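Local atomic coordinates of GH62 hydrolase (Scytalidium thermophilum, PDB entry 4PVA), a protein that probably removes alpha-L-arabinofuranosyl side groups from arabinoxylan during the breakdown of plant cell walls. Residues A[242-254]-A[288-300]. Residues are numbered along the deposited sequence; the frame is centred on the assembly and turned at random.
Sequences VEAIGQEGHRYFR and KWTKSISHGEVIR. With PO4 (phosphate ion), chain F.
Lys291 lays CB over the centre of one face of the His250 ring, a CH-pi contact 3.8 Å from CB to the ring centroid; the opposite face carries Gln247 O and Glu248 CB, both near the ring's rim. The Phe253 ring takes Glu243 CB on one face and offers its edge to the backbone of Ser294 and His295, CZ reaching His295 N at 3.5 Å. A bend at chi2 (-60°) brings the Arg251 guanidinium round to Glu243, where NH1 donates in the guanidinium plane both to Glu243 OE2, a 2.9 Å salt bridge, and to phosphate O1. That same OE2 accepts from Ser294 OG at 2.7 Å, on the syn side, and the two donors come from opposite faces of the carboxylate. Glu243 OE1 takes His295 N from well out of the carboxylate plane. All this sits where the hairpin 238-258, part of one blade of the family's five-bladed beta-propeller, meets the chain as it turns at His295 into strand 296-298. Swapping Glu243 for an alanine would probably strip Arg251 NH1 of its carboxylate counter-charge and leave the Ser294 hydroxyl and the His295 amide without the acceptor they share. One step along, Arg251 N drives almost straight (176°) into Ser292 OG, and Ile293 N bonds to Arg251 O at 3.0 Å. The phosphate, probably picked up from the crystallisation solution, accepts from His295 ND1, 2.8 Å from O4; Tyr330, Lys46 and Gln320 also hydrogen-bond to it.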
ATOM      1  N   VAL A 242       4.878   5.479  -6.359  1.00  8.84           N
ATOM      2  CA  VAL A 242       5.271   6.203  -5.138  1.00  8.93           C
ATOM      3  C   VAL A 242       4.430   7.446  -5.048  1.00  8.86           C
ATOM      4  O   VAL A 242       4.220   8.136  -6.031  1.00  9.38           O
ATOM      5  CB  VAL A 242       6.794   6.564  -5.087  1.00  9.33           C
ATOM      6  CG1 VAL A 242       7.138   7.292  -3.786  1.00  9.80           C
ATOM      7  CG2 VAL A 242       7.679   5.339  -5.256  1.00  9.80           C
ATOM      8  N   GLU A 243       3.956   7.756  -3.853  1.00  9.22           N
ATOM      9  CA  GLU A 243       3.185   8.963  -3.638  1.00  9.37           C
ATOM     10  C   GLU A 243       4.079  10.189  -3.565  1.00  9.88           C
ATOM     11  O   GLU A 243       5.138  10.155  -2.933  1.00  9.97           O
ATOM     12  CB  GLU A 243       2.323   8.821  -2.368  1.00  9.85           C
ATOM     13  CG  GLU A 243       1.327   9.912  -2.120  1.00 10.38           C
ATOM     14  CD  GLU A 243       0.395   9.610  -0.967  1.00 11.02           C
ATOM     15  OE1 GLU A 243       0.258   8.417  -0.612  1.00 11.51           O
ATOM     16  OE2 GLU A 243      -0.245  10.604  -0.495  1.00 11.83           O
ATOM     17  N   ALA A 244       3.601  11.241  -4.189  1.00 10.01           N
ATOM     18  CA  ALA A 244       4.191  12.545  -4.155  1.00 10.73           C
ATOM     19  C   ALA A 244       3.177  13.579  -3.682  1.00 11.30           C
ATOM     20  O   ALA A 244       1.971  13.401  -3.779  1.00 10.90           O
ATOM     21  CB  ALA A 244       4.754  12.934  -5.527  1.00 11.29           C
ATOM     22  N   ILE A 245       3.705  14.687  -3.152  1.00 12.42           N
ATOM     23  CA  ILE A 245       2.863  15.823  -2.720  1.00 13.63           C
ATOM     24  C   ILE A 245       3.168  16.966  -3.653  1.00 14.69           C
ATOM     25  O   ILE A 245       4.327  17.378  -3.772  1.00 15.63           O
ATOM     26  CB  ILE A 245       3.097  16.232  -1.276  1.00 14.54           C
ATOM     27  CG1 ILE A 245       3.078  15.018  -0.347  1.00 14.93           C
ATOM     28  CG2 ILE A 245       2.056  17.266  -0.856  1.00 15.33           C
ATOM     29  CD1 ILE A 245       3.176  15.337   1.131  1.00 16.04           C
ATOM     30  N   GLY A 246       2.156  17.445  -4.347  1.00 16.32           N
ATOM     31  CA  GLY A 246       2.376  18.470  -5.319  1.00 18.86           C
ATOM     32  C   GLY A 246       1.966  19.794  -4.796  1.00 22.37           C
ATOM     33  O   GLY A 246       2.157  20.098  -3.586  1.00 22.37           O
ATOM     34  N   GLN A 247       1.382  20.534  -5.744  1.00 37.11           N
ATOM     35  CA  GLN A 247       0.851  21.869  -5.584  1.00 39.29           C
ATOM     36  C   GLN A 247      -0.319  21.772  -4.665  1.00 36.57           C
ATOM     37  O   GLN A 247      -1.139  20.858  -4.813  1.00 33.51           O
ATOM     38  CB  GLN A 247       0.393  22.423  -6.944  1.00 43.62           C
ATOM     39  CG  GLN A 247       1.545  22.758  -7.874  1.00 49.78           C
ATOM     40  CD  GLN A 247       1.084  23.361  -9.196  1.00 55.54           C
ATOM     41  OE1 GLN A 247       0.096  22.909  -9.792  1.00 57.11           O
ATOM     42  NE2 GLN A 247       1.805  24.380  -9.665  1.00 61.50           N
ATOM     43  N   GLU A 248      -0.345  22.698  -3.704  1.00 37.11           N
ATOM     44  CA  GLU A 248      -1.428  22.881  -2.769  1.00 37.18           C
ATOM     45  C   GLU A 248      -1.582  21.675  -1.885  1.00 31.01           C
ATOM     46  O   GLU A 248      -2.633  21.472  -1.312  1.00 31.23           O
ATOM     47  CB  GLU A 248      -2.732  23.255  -3.494  1.00 41.02           C
ATOM     48  CG  GLU A 248      -2.812  24.733  -3.913  1.00 46.97           C
ATOM     49  CD  GLU A 248      -1.554  25.196  -4.652  1.00 52.45           C
ATOM     50  OE1 GLU A 248      -1.238  24.572  -5.692  1.00 55.32           O
ATOM     51  OE2 GLU A 248      -0.860  26.149  -4.196  1.00 57.62           O
ATOM     52  N   GLY A 249      -0.526  20.866  -1.793  1.00 27.35           N
ATOM     53  CA  GLY A 249      -0.554  19.688  -0.968  1.00 24.35           C
ATOM     54  C   GLY A 249      -1.324  18.543  -1.601  1.00 21.40           C
ATOM     55  O   GLY A 249      -1.666  17.597  -0.915  1.00 21.29           O
ATOM     56  N   HIS A 250      -1.632  18.591  -2.888  1.00 19.91           N
ATOM     57  CA  HIS A 250      -2.427  17.509  -3.489  1.00 18.68           C
ATOM     58  C   HIS A 250      -1.545  16.262  -3.677  1.00 17.45           C
ATOM     59  O   HIS A 250      -0.477  16.322  -4.225  1.00 18.53           O
ATOM     60  CB  HIS A 250      -3.023  17.915  -4.815  1.00 19.85           C
ATOM     61  CG  HIS A 250      -3.911  19.098  -4.713  1.00 21.68           C
ATOM     62  ND1 HIS A 250      -4.249  19.875  -5.794  1.00 23.90           N
ATOM     63  CD2 HIS A 250      -4.563  19.620  -3.653  1.00 23.03           C
ATOM     64  CE1 HIS A 250      -5.071  20.832  -5.402  1.00 26.08           C
ATOM     65  NE2 HIS A 250      -5.226  20.730  -4.093  1.00 25.51           N
ATOM     66  N   ARG A 251      -2.060  15.141  -3.173  1.00 16.35           N
ATOM     67  CA  ARG A 251      -1.329  13.865  -3.278  1.00 16.03           C
ATOM     68  C   ARG A 251      -1.600  13.205  -4.614  1.00 16.42           C
ATOM     69  O   ARG A 251      -2.757  13.192  -5.095  1.00 16.31           O
ATOM     70  CB  ARG A 251      -1.779  12.902  -2.195  1.00 16.42           C
ATOM     71  CG  ARG A 251      -1.759  13.455  -0.780  1.00 17.46           C
ATOM     72  CD  ARG A 251      -0.385  13.902  -0.349  1.00 17.74           C
ATOM     73  NE  ARG A 251      -0.413  14.321   1.043  1.00 19.85           N
ATOM     74  CZ  ARG A 251      -0.469  13.510   2.095  1.00 22.74           C
ATOM     75  NH1 ARG A 251      -0.383  12.192   1.953  1.00 23.53           N
ATOM     76  NH2 ARG A 251      -0.553  14.035   3.308  1.00 25.60           N
ATOM     77  N   TYR A 252      -0.561  12.661  -5.234  1.00 10.03           N
ATOM     78  CA  TYR A 252      -0.705  11.913  -6.472  1.00 10.22           C
ATOM     79  C   TYR A 252       0.326  10.815  -6.506  1.00  9.78           C
ATOM     80  O   TYR A 252       1.282  10.838  -5.725  1.00 10.34           O
ATOM     81  CB  TYR A 252      -0.561  12.832  -7.684  1.00 10.67           C
ATOM     82  CG  TYR A 252       0.781  13.478  -7.880  1.00 11.03           C
ATOM     83  CD1 TYR A 252       1.102  14.649  -7.212  1.00 11.48           C
ATOM     84  CD2 TYR A 252       1.706  12.954  -8.781  1.00 11.24           C
ATOM     85  CE1 TYR A 252       2.339  15.268  -7.404  1.00 12.46           C
ATOM     86  CE2 TYR A 252       2.926  13.580  -8.976  1.00 11.73           C
ATOM     87  CZ  TYR A 252       3.209  14.727  -8.300  1.00 12.33           C
ATOM     88  OH  TYR A 252       4.449  15.321  -8.540  1.00 14.95           O
ATOM     89  N   PHE A 253       0.174   9.861  -7.414  1.00  9.60           N
ATOM     90  CA  PHE A 253       1.134   8.785  -7.586  1.00  9.53           C
ATOM     91  C   PHE A 253       1.962   8.959  -8.841  1.00  9.63           C
ATOM     92  O   PHE A 253       1.412   9.175  -9.926  1.00 10.15           O
ATOM     93  CB  PHE A 253       0.432   7.424  -7.599  1.00  9.61           C
ATOM     94  CG  PHE A 253       0.144   6.939  -6.208  1.00  9.70           C
ATOM     95  CD1 PHE A 253      -1.013   7.317  -5.524  1.00  9.97           C
ATOM     96  CD2 PHE A 253       1.080   6.185  -5.545  1.00  9.62           C
ATOM     97  CE1 PHE A 253      -1.193   6.918  -4.199  1.00  9.93           C
ATOM     98  CE2 PHE A 253       0.879   5.787  -4.223  1.00  9.57           C
ATOM     99  CZ  PHE A 253      -0.243   6.181  -3.542  1.00  9.90           C
ATOM    100  N   ARG A 254       3.272   8.865  -8.661  1.00  9.30           N
ATOM    101  CA  ARG A 254       4.251   8.735  -9.732  1.00  9.41           C
ATOM    102  C   ARG A 254       4.463   7.261 -10.004  1.00  9.43           C
ATOM    103  O   ARG A 254       4.242   6.411  -9.145  1.00  9.75           O
ATOM    104  CB  ARG A 254       5.558   9.381  -9.293  1.00  9.48           C
ATOM    105  CG  ARG A 254       5.477  10.880  -9.028  1.00  9.95           C
ATOM    106  CD  ARG A 254       6.804  11.459  -8.561  1.00 10.29           C
ATOM    107  NE  ARG A 254       7.803  11.479  -9.594  1.00 10.43           N
ATOM    108  CZ  ARG A 254       9.104  11.490  -9.376  1.00 11.21           C
ATOM    109  NH1 ARG A 254       9.595  11.443  -8.161  1.00 11.85           N
ATOM    110  NH2 ARG A 254       9.940  11.488 -10.393  1.00 11.92           N
ATOM    111  N   LYS A 288     -17.658  14.696  -6.275  1.00 43.31           N
ATOM    112  CA  LYS A 288     -16.258  15.167  -6.340  1.00 42.56           C
ATOM    113  C   LYS A 288     -15.781  15.703  -4.971  1.00 38.97           C
ATOM    114  O   LYS A 288     -16.182  16.801  -4.566  1.00 47.50           O
ATOM    115  CB  LYS A 288     -16.125  16.256  -7.421  1.00 47.71           C
ATOM    116  CG  LYS A 288     -14.890  17.176  -7.313  1.00 48.38           C
ATOM    117  CD  LYS A 288     -13.523  16.499  -7.355  1.00 45.56           C
ATOM    118  CE  LYS A 288     -12.412  17.522  -7.610  1.00 47.57           C
ATOM    119  NZ  LYS A 288     -11.029  16.954  -7.694  1.00 45.32           N
ATOM    120  N   TRP A 289     -15.019  14.886  -4.260  1.00 29.68           N
ATOM    121  CA  TRP A 289     -14.891  14.968  -2.800  1.00 27.66           C
ATOM    122  C   TRP A 289     -13.447  15.046  -2.308  1.00 24.37           C
ATOM    123  O   TRP A 289     -13.198  15.177  -1.123  1.00 25.19           O
ATOM    124  CB  TRP A 289     -15.589  13.755  -2.156  1.00 26.86           C
ATOM    125  CG  TRP A 289     -15.020  12.434  -2.626  1.00 23.94           C
ATOM    126  CD1 TRP A 289     -15.281  11.809  -3.819  1.00 23.18           C
ATOM    127  CD2 TRP A 289     -14.116  11.576  -1.916  1.00 22.93           C
ATOM    128  NE1 TRP A 289     -14.571  10.628  -3.898  1.00 21.85           N
ATOM    129  CE2 TRP A 289     -13.882  10.452  -2.733  1.00 22.18           C
ATOM    130  CE3 TRP A 289     -13.512  11.632  -0.648  1.00 24.70           C
ATOM    131  CZ2 TRP A 289     -13.071   9.405  -2.354  1.00 23.05           C
ATOM    132  CZ3 TRP A 289     -12.690  10.579  -0.272  1.00 25.17           C
ATOM    133  CH2 TRP A 289     -12.474   9.486  -1.141  1.00 24.50           C
ATOM    134  N   THR A 290     -12.485  14.921  -3.203  1.00 21.33           N
ATOM    135  CA  THR A 290     -11.073  14.973  -2.842  1.00 19.89           C
ATOM    136  C   THR A 290     -10.275  15.470  -4.032  1.00 19.31           C
ATOM    137  O   THR A 290     -10.678  15.240  -5.186  1.00 20.45           O
ATOM    138  CB  THR A 290     -10.581  13.569  -2.417  1.00 19.01           C
ATOM    139  OG1 THR A 290      -9.217  13.622  -1.984  1.00 18.78           O
ATOM    140  CG2 THR A 290     -10.719  12.563  -3.544  1.00 18.69           C
ATOM    141  N   LYS A 291      -9.209  16.198  -3.773  1.00 18.92           N
ATOM    142  CA  LYS A 291      -8.215  16.524  -4.792  1.00 19.67           C
ATOM    143  C   LYS A 291      -6.941  15.697  -4.669  1.00 19.09           C
ATOM    144  O   LYS A 291      -6.058  15.802  -5.466  1.00 20.18           O
ATOM    145  CB  LYS A 291      -7.823  17.995  -4.738  1.00 21.55           C
ATOM    146  CG  LYS A 291      -9.014  18.864  -5.076  1.00 24.54           C
ATOM    147  CD  LYS A 291      -8.702  20.339  -5.107  1.00 28.04           C
ATOM    148  CE  LYS A 291      -9.862  21.092  -5.712  1.00 32.75           C
ATOM    149  NZ  LYS A 291      -9.573  22.547  -5.735  1.00 37.55           N
ATOM    150  N   SER A 292      -6.896  14.858  -3.637  1.00 11.58           N
ATOM    151  CA  SER A 292      -5.789  13.965  -3.357  1.00 11.80           C
ATOM    152  C   SER A 292      -6.179  12.540  -3.645  1.00 11.51           C
ATOM    153  O   SER A 292      -7.242  12.084  -3.249  1.00 12.19           O
ATOM    154  CB  SER A 292      -5.380  14.103  -1.899  1.00 12.42           C
ATOM    155  OG  SER A 292      -4.571  15.267  -1.751  1.00 13.78           O
ATOM    156  N   ILE A 293      -5.269  11.821  -4.297  1.00 11.08           N
ATOM    157  CA  ILE A 293      -5.352  10.377  -4.511  1.00 11.09           C
ATOM    158  C   ILE A 293      -4.170   9.809  -3.715  1.00 10.67           C
ATOM    159  O   ILE A 293      -3.021   9.893  -4.177  1.00 10.70           O
ATOM    160  CB  ILE A 293      -5.245   9.999  -5.990  1.00 11.56           C
ATOM    161  CG1 ILE A 293      -6.255  10.807  -6.847  1.00 12.34           C
ATOM    162  CG2 ILE A 293      -5.411   8.499  -6.141  1.00 12.16           C
ATOM    163  CD1 ILE A 293      -7.728  10.525  -6.577  1.00 12.69           C
ATOM    164  N   SER A 294      -4.431   9.274  -2.523  1.00 10.58           N
ATOM    165  CA  SER A 294      -3.368   8.995  -1.555  1.00 10.60           C
ATOM    166  C   SER A 294      -3.346   7.552  -1.067  1.00 10.88           C
ATOM    167  O   SER A 294      -4.386   6.924  -0.928  1.00 11.62           O
ATOM    168  CB  SER A 294      -3.510   9.971  -0.396  1.00 10.57           C
ATOM    169  OG  SER A 294      -2.590   9.750   0.651  1.00 10.80           O
ATOM    170  N   HIS A 295      -2.143   7.058  -0.792  1.00 10.88           N
ATOM    171  CA  HIS A 295      -1.888   5.834  -0.059  1.00 10.70           C
ATOM    172  C   HIS A 295      -2.784   4.699  -0.466  1.00 10.69           C
ATOM    173  O   HIS A 295      -3.321   3.977   0.372  1.00 11.50           O
ATOM    174  CB  HIS A 295      -1.959   6.063   1.465  1.00 10.97           C
ATOM    175  CG  HIS A 295      -1.003   5.210   2.243  1.00 11.31           C
ATOM    176  ND1 HIS A 295      -0.520   5.573   3.484  1.00 11.66           N
ATOM    177  CD2 HIS A 295      -0.438   4.021   1.958  1.00 11.46           C
ATOM    178  CE1 HIS A 295       0.310   4.634   3.917  1.00 11.63           C
ATOM    179  NE2 HIS A 295       0.387   3.692   3.001  1.00 11.44           N
ATOM    180  N   GLY A 296      -2.862   4.428  -1.749  1.00 10.67           N
ATOM    181  CA  GLY A 296      -3.785   3.445  -2.286  1.00 10.76           C
ATOM    182  C   GLY A 296      -3.116   2.129  -2.646  1.00 10.48           C
ATOM    183  O   GLY A 296      -1.881   1.987  -2.650  1.00 10.68           O
ATOM    184  N   GLU A 297      -3.944   1.148  -2.978  1.00 10.33           N
ATOM    185  CA  GLU A 297      -3.486  -0.143  -3.434  1.00 10.39           C
ATOM    186  C   GLU A 297      -4.429  -0.682  -4.469  1.00 10.05           C
ATOM    187  O   GLU A 297      -5.673  -0.521  -4.387  1.00 10.46           O
ATOM    188  CB  GLU A 297      -3.416  -1.165  -2.284  1.00 10.89           C
ATOM    189  CG  GLU A 297      -2.032  -1.347  -1.686  1.00 11.23           C
ATOM    190  CD  GLU A 297      -1.929  -2.603  -0.825  1.00 11.14           C
ATOM    191  OE1 GLU A 297      -2.432  -3.663  -1.280  1.00 12.05           O
ATOM    192  OE2 GLU A 297      -1.306  -2.554   0.252  1.00 11.77           O
ATOM    193  N   VAL A 298      -3.892  -1.408  -5.424  1.00 10.31           N
ATOM    194  CA  VAL A 298      -4.691  -2.171  -6.386  1.00 11.13           C
ATOM    195  C   VAL A 298      -5.394  -3.332  -5.690  1.00 10.95           C
ATOM    196  O   VAL A 298      -4.769  -4.081  -4.900  1.00 11.44           O
ATOM    197  CB  VAL A 298      -3.776  -2.715  -7.519  1.00 11.35           C
ATOM    198  CG1 VAL A 298      -4.560  -3.591  -8.483  1.00 11.82           C
ATOM    199  CG2 VAL A 298      -3.098  -1.571  -8.237  1.00 11.35           C
ATOM    200  N   ILE A 299      -6.654  -3.537  -5.982  1.00 11.66           N
ATOM    201  CA  ILE A 299      -7.381  -4.702  -5.488  1.00 12.30           C
ATOM    202  C   ILE A 299      -6.923  -5.910  -6.275  1.00 12.89           C
ATOM    203  O   ILE A 299      -7.101  -5.984  -7.493  1.00 13.47           O
ATOM    204  CB  ILE A 299      -8.898  -4.525  -5.621  1.00 13.18           C
ATOM    205  CG1 ILE A 299      -9.384  -3.259  -4.919  1.00 13.36           C
ATOM    206  CG2 ILE A 299      -9.610  -5.743  -5.020  1.00 13.96           C
ATOM    207  CD1 ILE A 299     -10.865  -2.997  -5.086  1.00 14.24           C
ATOM    208  N   ARG A 300      -6.330  -6.875  -5.594  1.00 13.09           N
ATOM    209  CA  ARG A 300      -5.717  -8.007  -6.276  1.00 12.96           C
ATOM    210  C   ARG A 300      -6.618  -9.259  -6.265  1.00 13.90           C
ATOM    211  O   ARG A 300      -7.170  -9.639  -5.240  1.00 14.47           O
ATOM    212  CB  ARG A 300      -4.363  -8.306  -5.647  1.00 12.56           C
ATOM    213  CG  ARG A 300      -3.297  -7.333  -6.089  1.00 12.08           C
ATOM    214  CD  ARG A 300      -2.037  -7.463  -5.250  1.00 12.16           C
ATOM    215  NE  ARG A 300      -2.168  -6.814  -3.940  1.00 12.19           N
ATOM    216  CZ  ARG A 300      -2.229  -7.426  -2.751  1.00 12.43           C
ATOM    217  NH1 ARG A 300      -2.047  -8.746  -2.632  1.00 12.94           N
ATOM    218  NH2 ARG A 300      -2.388  -6.688  -1.676  1.00 13.03           N
TER
HETATM  219  P   PO4 F 505      -0.434   9.079   5.131  0.80 10.79           P
HETATM  220  O1  PO4 F 505      -0.505   9.810   3.769  0.80 11.97           O
HETATM  221  O2  PO4 F 505       1.055   8.877   5.488  0.80 12.88           O
HETATM  222  O3  PO4 F 505      -1.020  10.018   6.160  0.80 13.16           O
HETATM  223  O4  PO4 F 505      -1.141   7.812   5.033  0.80 11.32           O
HETATM  224  O   HOH W   1      -4.141  16.195   0.807  0.61 31.20           O
HETATM  225  O   HOH W   2      -4.000  14.810  -6.838  1.00 12.07           O